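Local coordinates for protein hydratase ChsH1 (Mycobacterium tuberculosis C, PDB 4WNB) that probably hydrates the enoyl-CoA side chain of a steroid, as a MaoC-like hydratase of cholesterol breakdown with a hot-dog fold, at residues B[50-55]-B[76-81]; B[86-91]-B[112-117]. One frame throughout, in Å; residues are numbered along the deposited sequence.

Contact 1: B[50-55]-B[76-81]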
ATOM      1  N   VAL B  50       7.530  13.251   1.996  1.00 14.90           N
ATOM      2  CA  VAL B  50       8.159  11.932   2.087  1.00 14.82           C
ATOM      3  C   VAL B  50       8.465  11.542   3.545  1.00 14.58           C
ATOM      4  O   VAL B  50       8.951  12.376   4.322  1.00 15.80           O
ATOM      5  CB  VAL B  50       9.458  11.908   1.238  1.00 19.91           C
ATOM      6  CG1 VAL B  50      10.192  10.610   1.386  1.00 18.85           C
ATOM      7  CG2 VAL B  50       9.118  12.192  -0.231  1.00 18.69           C
ATOM      8  N   ASN B  51       8.205  10.286   3.907  1.00 14.16           N
ATOM      9  CA  ASN B  51       8.393   9.844   5.288  1.00 17.27           C
ATOM     10  C   ASN B  51       9.838   9.403   5.557  1.00 24.20           C
ATOM     11  O   ASN B  51      10.653   9.293   4.647  1.00 15.78           O
ATOM     12  CB  ASN B  51       7.380   8.729   5.649  1.00 14.13           C
ATOM     13  CG  ASN B  51       7.774   7.344   5.141  1.00 16.35           C
ATOM     14  OD1 ASN B  51       8.448   7.206   4.135  1.00 17.43           O
ATOM     15  ND2 ASN B  51       7.322   6.301   5.848  1.00 17.48           N
ATOM     16  N   ILE B  52      10.156   9.181   6.821  1.00 15.97           N
ATOM     17  CA  ILE B  52      11.530   8.941   7.212  1.00 15.57           C
ATOM     18  C   ILE B  52      12.003   7.546   6.749  1.00 16.40           C
ATOM     19  O   ILE B  52      13.170   7.377   6.372  1.00 18.66           O
ATOM     20  CB  ILE B  52      11.679   9.122   8.745  1.00 16.56           C
ATOM     21  CG1 ILE B  52      11.412  10.592   9.119  1.00 22.23           C
ATOM     22  CG2 ILE B  52      13.065   8.672   9.237  1.00 22.90           C
ATOM     23  CD1 ILE B  52      11.067  10.827  10.619  1.00 21.93           C
ATOM     24  N   LEU B  53      11.097   6.563   6.739  1.00 15.62           N
ATOM     25  CA  LEU B  53      11.476   5.210   6.314  0.58 18.07           C
ATOM     26  C   LEU B  53      11.825   5.175   4.834  1.00 17.31           C
ATOM     27  O   LEU B  53      12.657   4.380   4.411  1.00 16.72           O
ATOM     28  CB  LEU B  53      10.373   4.201   6.621  0.58 14.01           C
ATOM     29  CG  LEU B  53      10.518   3.513   7.981  0.58 14.80           C
ATOM     30  CD1 LEU B  53       9.380   2.535   8.287  0.58 15.63           C
ATOM     31  CD2 LEU B  53      11.886   2.817   8.068  0.58 19.33           C
ATOM     32  N   THR B  54      11.194   6.038   4.051  1.00 15.53           N
ATOM     33  CA  THR B  54      11.538   6.140   2.640  1.00 16.41           C
ATOM     34  C   THR B  54      12.911   6.809   2.502  1.00 18.63           C
ATOM     35  O   THR B  54      13.728   6.399   1.663  1.00 18.86           O
ATOM     36  CB  THR B  54      10.461   6.920   1.866  1.00 15.89           C
ATOM     37  OG1 THR B  54       9.218   6.203   1.936  1.00 14.81           O
ATOM     38  CG2 THR B  54      10.845   7.145   0.409  1.00 16.97           C
ATOM     39  N   ASP B  55      13.178   7.826   3.319  1.00 18.33           N
ATOM     40  CA  ASP B  55      14.528   8.413   3.347  1.00 22.73           C
ATOM     41  C   ASP B  55      15.585   7.335   3.559  1.00 21.90           C
ATOM     42  O   ASP B  55      16.591   7.286   2.853  1.00 22.64           O
ATOM     43  CB  ASP B  55      14.694   9.468   4.464  1.00 25.81           C
ATOM     44  CG  ASP B  55      14.066  10.820   4.126  1.00 32.32           C
ATOM     45  OD1 ASP B  55      13.903  11.145   2.931  1.00 24.83           O
ATOM     46  OD2 ASP B  55      13.759  11.573   5.080  1.00 33.40           O
ATOM     47  N   ILE B  76      22.934   2.818   8.794  1.00 25.80           N
ATOM     48  CA  ILE B  76      22.478   4.039   8.138  1.00 25.22           C
ATOM     49  C   ILE B  76      22.057   5.059   9.190  1.00 25.00           C
ATOM     50  O   ILE B  76      21.124   4.824   9.961  1.00 24.91           O
ATOM     51  CB  ILE B  76      21.301   3.777   7.178  1.00 27.49           C
ATOM     52  CG1 ILE B  76      21.723   2.806   6.061  1.00 25.48           C
ATOM     53  CG2 ILE B  76      20.776   5.090   6.600  1.00 29.23           C
ATOM     54  CD1 ILE B  76      20.582   2.464   5.083  1.00 23.66           C
ATOM     55  N   GLY B  77      22.764   6.184   9.229  1.00 28.18           N
ATOM     56  CA  GLY B  77      22.478   7.240  10.182  1.00 33.03           C
ATOM     57  C   GLY B  77      21.955   8.483   9.492  1.00 34.77           C
ATOM     58  O   GLY B  77      22.598   9.022   8.592  1.00 40.06           O
ATOM     59  N   LEU B  78      20.786   8.941   9.919  1.00 24.99           N
ATOM     60  CA  LEU B  78      20.134  10.084   9.297  1.00 24.82           C
ATOM     61  C   LEU B  78      20.076  11.269  10.238  1.00 31.52           C
ATOM     62  O   LEU B  78      19.686  11.124  11.401  1.00 29.03           O
ATOM     63  CB  LEU B  78      18.711   9.738   8.866  1.00 31.65           C
ATOM     64  CG  LEU B  78      18.470   8.588   7.893  1.00 28.17           C
ATOM     65  CD1 LEU B  78      17.006   8.601   7.506  1.00 26.47           C
ATOM     66  CD2 LEU B  78      19.376   8.706   6.666  1.00 34.36           C
ATOM     67  N   ARG B  79      20.470  12.437   9.737  1.00 30.21           N
ATOM     68  CA  ARG B  79      20.126  13.692  10.391  1.00 31.74           C
ATOM     69  C   ARG B  79      19.070  14.365   9.537  1.00 27.03           C
ATOM     70  O   ARG B  79      19.311  14.651   8.365  1.00 30.67           O
ATOM     71  CB  ARG B  79      21.341  14.607  10.573  1.00 36.65           C
ATOM     72  CG  ARG B  79      20.987  15.888  11.322  1.00 44.24           C
ATOM     73  CD  ARG B  79      22.216  16.626  11.846  1.00 50.91           C
ATOM     74  NE  ARG B  79      22.882  17.425  10.819  1.00 56.56           N
ATOM     75  CZ  ARG B  79      23.967  17.039  10.149  1.00 59.71           C
ATOM     76  NH1 ARG B  79      24.516  15.855  10.387  1.00 59.23           N
ATOM     77  NH2 ARG B  79      24.505  17.837   9.238  1.00 60.89           N
ATOM     78  N   LEU B  80      17.902  14.603  10.119  1.00 29.80           N
ATOM     79  CA  LEU B  80      16.745  15.047   9.349  1.00 30.71           C
ATOM     80  C   LEU B  80      16.725  16.555   9.117  1.00 33.71           C
ATOM     81  O   LEU B  80      16.979  17.342  10.033  1.00 38.36           O
ATOM     82  CB  LEU B  80      15.453  14.611  10.043  1.00 30.22           C
ATOM     83  CG  LEU B  80      15.371  13.113  10.349  1.00 32.59           C
ATOM     84  CD1 LEU B  80      14.098  12.812  11.097  1.00 33.33           C
ATOM     85  CD2 LEU B  80      15.432  12.293   9.060  1.00 32.05           C
ATOM     86  N   GLY B  81      16.416  16.953   7.886  1.00 26.41           N
ATOM     87  CA  GLY B  81      16.411  18.359   7.524  1.00 27.02           C
ATOM     88  C   GLY B  81      15.068  18.887   7.042  1.00 31.59           C
ATOM     89  O   GLY B  81      14.008  18.558   7.599  1.00 29.14           O
TER
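Ile-52, in the first turn of helix 52-67, meets Leu-80 at the end of strand 72-80 where the long helix of the hot-dog fold lies against its curved sheet. The two side chains cross at about a right angle, with Ile-52 CD1 3.7 Å from Leu-80 CD1. With CG1 beside the backbone N (chi1 -65°) and chi2 extended at 161°, the longer branch of Ile-52 ends against Leu-80, while its CG2 comes 4.3 Å from Leu-78 CD1. A branched residue therefore suits this place, since it can serve two leucines at once. Both Ile-52 and Leu-80 also touch the bound steroid-CoA, so their apolar contact forms part of its pocket wall. One turn on, Asp-55 turns its CB to Leu-78 CD1, 3.9 Å away, and the buried carboxylate is bonded through OD1 to His-117. Asn-51, the N-cap, fixes the start of the helix. Its OD1 accepts from Thr-54 OG1 in the carbonyl plane and also from Thr-54 N at 3.0 Å, the N lying 47° above that plane, while its ND2 donates to Asp-29 OD2 and Thr-27 OG1.

Contact 2: B[86-91]-B[112-117]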
ATOM      1  N   ALA B  86       5.560  17.328  -1.943  1.00 22.13           N
ATOM      2  CA  ALA B  86       5.101  17.003  -3.283  1.00 20.86           C
ATOM      3  C   ALA B  86       5.646  18.008  -4.291  1.00 22.82           C
ATOM      4  O   ALA B  86       5.688  19.223  -4.028  1.00 27.11           O
ATOM      5  CB  ALA B  86       3.587  16.965  -3.337  1.00 20.64           C
ATOM      6  N   TYR B  87       6.109  17.453  -5.408  1.00 22.50           N
ATOM      7  CA  TYR B  87       6.585  18.170  -6.585  1.00 25.38           C
ATOM      8  C   TYR B  87       7.954  18.800  -6.409  1.00 33.44           C
ATOM      9  O   TYR B  87       8.418  19.507  -7.299  1.00 35.47           O
ATOM     10  CB  TYR B  87       5.590  19.247  -7.006  1.00 22.58           C
ATOM     11  CG  TYR B  87       4.208  18.716  -7.251  1.00 24.48           C
ATOM     12  CD1 TYR B  87       3.941  17.883  -8.334  1.00 26.87           C
ATOM     13  CD2 TYR B  87       3.167  19.043  -6.400  1.00 23.69           C
ATOM     14  CE1 TYR B  87       2.672  17.397  -8.559  1.00 21.53           C
ATOM     15  CE2 TYR B  87       1.900  18.558  -6.610  1.00 22.52           C
ATOM     16  CZ  TYR B  87       1.657  17.746  -7.703  1.00 21.41           C
ATOM     17  OH  TYR B  87       0.390  17.276  -7.913  1.00 24.77           O
ATOM     18  N   ASP B  88       8.598  18.565  -5.269  1.00 29.93           N
ATOM     19  CA  ASP B  88       9.979  19.000  -5.120  1.00 31.37           C
ATOM     20  C   ASP B  88      10.855  17.832  -5.563  1.00 29.48           C
ATOM     21  O   ASP B  88      10.419  16.672  -5.572  1.00 26.25           O
ATOM     22  CB  ASP B  88      10.283  19.442  -3.680  1.00 25.84           C
ATOM     23  CG  ASP B  88      11.446  20.418  -3.597  1.00 35.63           C
ATOM     24  OD1 ASP B  88      12.286  20.450  -4.524  1.00 36.16           O
ATOM     25  OD2 ASP B  88      11.517  21.150  -2.593  1.00 32.87           O
ATOM     26  N   THR B  89      12.066  18.149  -5.992  1.00 32.63           N
ATOM     27  CA  THR B  89      13.026  17.164  -6.472  1.00 33.34           C
ATOM     28  C   THR B  89      14.202  17.096  -5.514  1.00 41.05           C
ATOM     29  O   THR B  89      14.841  18.115  -5.237  1.00 37.19           O
ATOM     30  CB  THR B  89      13.551  17.509  -7.886  1.00 34.38           C
ATOM     31  OG1 THR B  89      12.480  17.396  -8.834  1.00 34.07           O
ATOM     32  CG2 THR B  89      14.663  16.575  -8.291  1.00 31.72           C
ATOM     33  N   VAL B  90      14.494  15.908  -5.002  1.00 30.42           N
ATOM     34  CA  VAL B  90      15.687  15.763  -4.186  1.00 31.72           C
ATOM     35  C   VAL B  90      16.846  15.219  -5.010  1.00 36.10           C
ATOM     36  O   VAL B  90      16.725  14.228  -5.727  1.00 37.19           O
ATOM     37  CB  VAL B  90      15.438  14.872  -2.962  1.00 29.47           C
ATOM     38  CG1 VAL B  90      16.759  14.336  -2.392  1.00 30.60           C
ATOM     39  CG2 VAL B  90      14.704  15.665  -1.916  1.00 29.46           C
ATOM     40  N   THR B  91      17.976  15.902  -4.916  1.00 36.64           N
ATOM     41  CA  THR B  91      19.194  15.440  -5.549  1.00 41.07           C
ATOM     42  C   THR B  91      20.109  14.802  -4.511  1.00 41.97           C
ATOM     43  O   THR B  91      20.490  15.449  -3.536  1.00 41.09           O
ATOM     44  CB  THR B  91      19.931  16.598  -6.249  1.00 45.10           C
ATOM     45  OG1 THR B  91      19.035  17.251  -7.157  1.00 44.18           O
ATOM     46  CG2 THR B  91      21.132  16.080  -7.004  1.00 42.17           C
ATOM     47  N   ASN B 112      16.990  19.502  -1.818  1.00 31.43           N
ATOM     48  CA  ASN B 112      15.908  19.949  -2.688  1.00 39.76           C
ATOM     49  C   ASN B 112      15.851  21.477  -2.699  1.00 40.62           C
ATOM     50  O   ASN B 112      16.815  22.133  -2.282  1.00 40.91           O
ATOM     51  CB  ASN B 112      14.559  19.322  -2.276  1.00 31.47           C
ATOM     52  CG  ASN B 112      14.118  19.686  -0.855  1.00 34.49           C
ATOM     53  OD1 ASN B 112      14.433  20.751  -0.331  1.00 38.68           O
ATOM     54  ND2 ASN B 112      13.361  18.788  -0.238  1.00 27.42           N
ATOM     55  N   THR B 113      14.742  22.049  -3.157  1.00 41.55           N
ATOM     56  CA  THR B 113      14.654  23.502  -3.281  1.00 44.31           C
ATOM     57  C   THR B 113      14.710  24.191  -1.921  1.00 47.51           C
ATOM     58  O   THR B 113      15.267  25.287  -1.796  1.00 44.84           O
ATOM     59  CB  THR B 113      13.368  23.947  -4.011  1.00 44.52           C
ATOM     60  OG1 THR B 113      12.221  23.652  -3.200  1.00 48.66           O
ATOM     61  CG2 THR B 113      13.247  23.255  -5.357  1.00 37.93           C
ATOM     62  N   LEU B 114      14.147  23.545  -0.905  1.00 42.10           N
ATOM     63  CA  LEU B 114      14.128  24.100   0.446  1.00 42.99           C
ATOM     64  C   LEU B 114      15.483  24.006   1.154  1.00 42.93           C
ATOM     65  O   LEU B 114      15.675  24.605   2.215  1.00 45.75           O
ATOM     66  CB  LEU B 114      13.059  23.396   1.284  1.00 40.09           C
ATOM     67  CG  LEU B 114      11.600  23.748   1.005  1.00 39.28           C
ATOM     68  CD1 LEU B 114      10.667  22.940   1.905  1.00 37.95           C
ATOM     69  CD2 LEU B 114      11.375  25.243   1.185  1.00 43.16           C
ATOM     70  N   GLY B 115      16.415  23.255   0.571  1.00 46.15           N
ATOM     71  CA  GLY B 115      17.746  23.096   1.139  1.00 47.20           C
ATOM     72  C   GLY B 115      18.161  21.646   1.364  1.00 44.15           C
ATOM     73  O   GLY B 115      17.883  20.775   0.535  1.00 43.25           O
ATOM     74  N   ASP B 116      18.837  21.386   2.483  1.00 39.09           N
ATOM     75  CA  ASP B 116      19.279  20.033   2.815  1.00 35.61           C
ATOM     76  C   ASP B 116      18.157  19.225   3.462  1.00 31.92           C
ATOM     77  O   ASP B 116      17.763  19.485   4.598  1.00 31.85           O
ATOM     78  CB  ASP B 116      20.490  20.065   3.749  1.00 42.99           C
ATOM     79  CG  ASP B 116      21.744  20.590   3.075  1.00 47.85           C
ATOM     80  OD1 ASP B 116      21.737  20.811   1.845  1.00 51.00           O
ATOM     81  OD2 ASP B 116      22.749  20.768   3.786  1.00 49.45           O
ATOM     82  N   HIS B 117      17.639  18.248   2.725  1.00 32.92           N
ATOM     83  CA  HIS B 117      16.497  17.463   3.185  1.00 28.91           C
ATOM     84  C   HIS B 117      16.920  16.378   4.166  1.00 28.64           C
ATOM     85  O   HIS B 117      16.203  16.067   5.120  1.00 27.91           O
ATOM     86  CB  HIS B 117      15.773  16.836   1.990  1.00 27.83           C
ATOM     87  CG  HIS B 117      14.886  15.691   2.356  1.00 26.39           C
ATOM     88  ND1 HIS B 117      13.788  15.832   3.175  1.00 25.65           N
ATOM     89  CD2 HIS B 117      14.942  14.380   2.022  1.00 25.77           C
ATOM     90  CE1 HIS B 117      13.200  14.655   3.328  1.00 25.98           C
ATOM     91  NE2 HIS B 117      13.878  13.761   2.632  1.00 26.96           N
TER
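The carboxylate of Asp-88 grips Thr-113. Thr-113 N donates to Asp-88 OD1 at 3.2 Å with an N-H...O angle of 165°, reaching the syn side of the carboxylate, and Thr-113 OG1 gives a second, shorter bond of 2.7 Å to Asp-88 OD2, arriving 38° above the plane. The threonine hydroxyl can do this because it sits between its own N and carbonyl carbon, turned to the same partner as the N-H. Asp-88 OD1 is further tied on its anti side by Thr-89 N, which limits rotation of the carboxylate. The Asn-112 amide lies over the carboxylate in a stack, the two planes 23° apart, and Asn-112 CA approaches Thr-89 O at 3.3 Å in a CA-H...O contact. Val-90 CG2 packs on Asn-112 CB at 3.7 Å and obliquely against the His-117 ring.

The next shell is the type I turn from Asn-112 to Gly-115, closed by Asn-112 N to Gly-115 O at 2.8 Å and Gly-115 N to Asn-112 O. Asn-112 OD1 adds a weak bond from Leu-114 N, and ND2 reaches Pro-83 O. Gly-115 closes the turn with a positive phi, a backbone region that glycine adopts readily. His-117 is held by Asp-55 and Val-82 O, with Trp-84 edge-to-face. The contact thus fastens the hairpin between strands 103-112 and 115-125 to the beginning of strand 89-100, whose other flank pairs with strand 11-14, while Ala-86 and Tyr-87 rest on helix 17-26.

In the fold
Contact 1 lies deep in the chain, where helix 52-67 meets strand 72-80 through aliphatic side chains; contact 2 is partly buried at the end of the sheet and depends on a carboxylate and a hairpin turn. Their centres are 13 Å apart and they follow one another along the chain, yet they share one sheet, in which strands 72-80 and 115-125 are neighbours. Two bonds tie them together: Asp-55 OD1 to His-117 NE2 at 2.6 Å, and Gly-81 N to His-117 O at 2.9 Å. Contact 1 also borders the ligand and a neighbouring protein whose strand extends the sheet, whereas contact 2 meets the second subunit through Tyr-87.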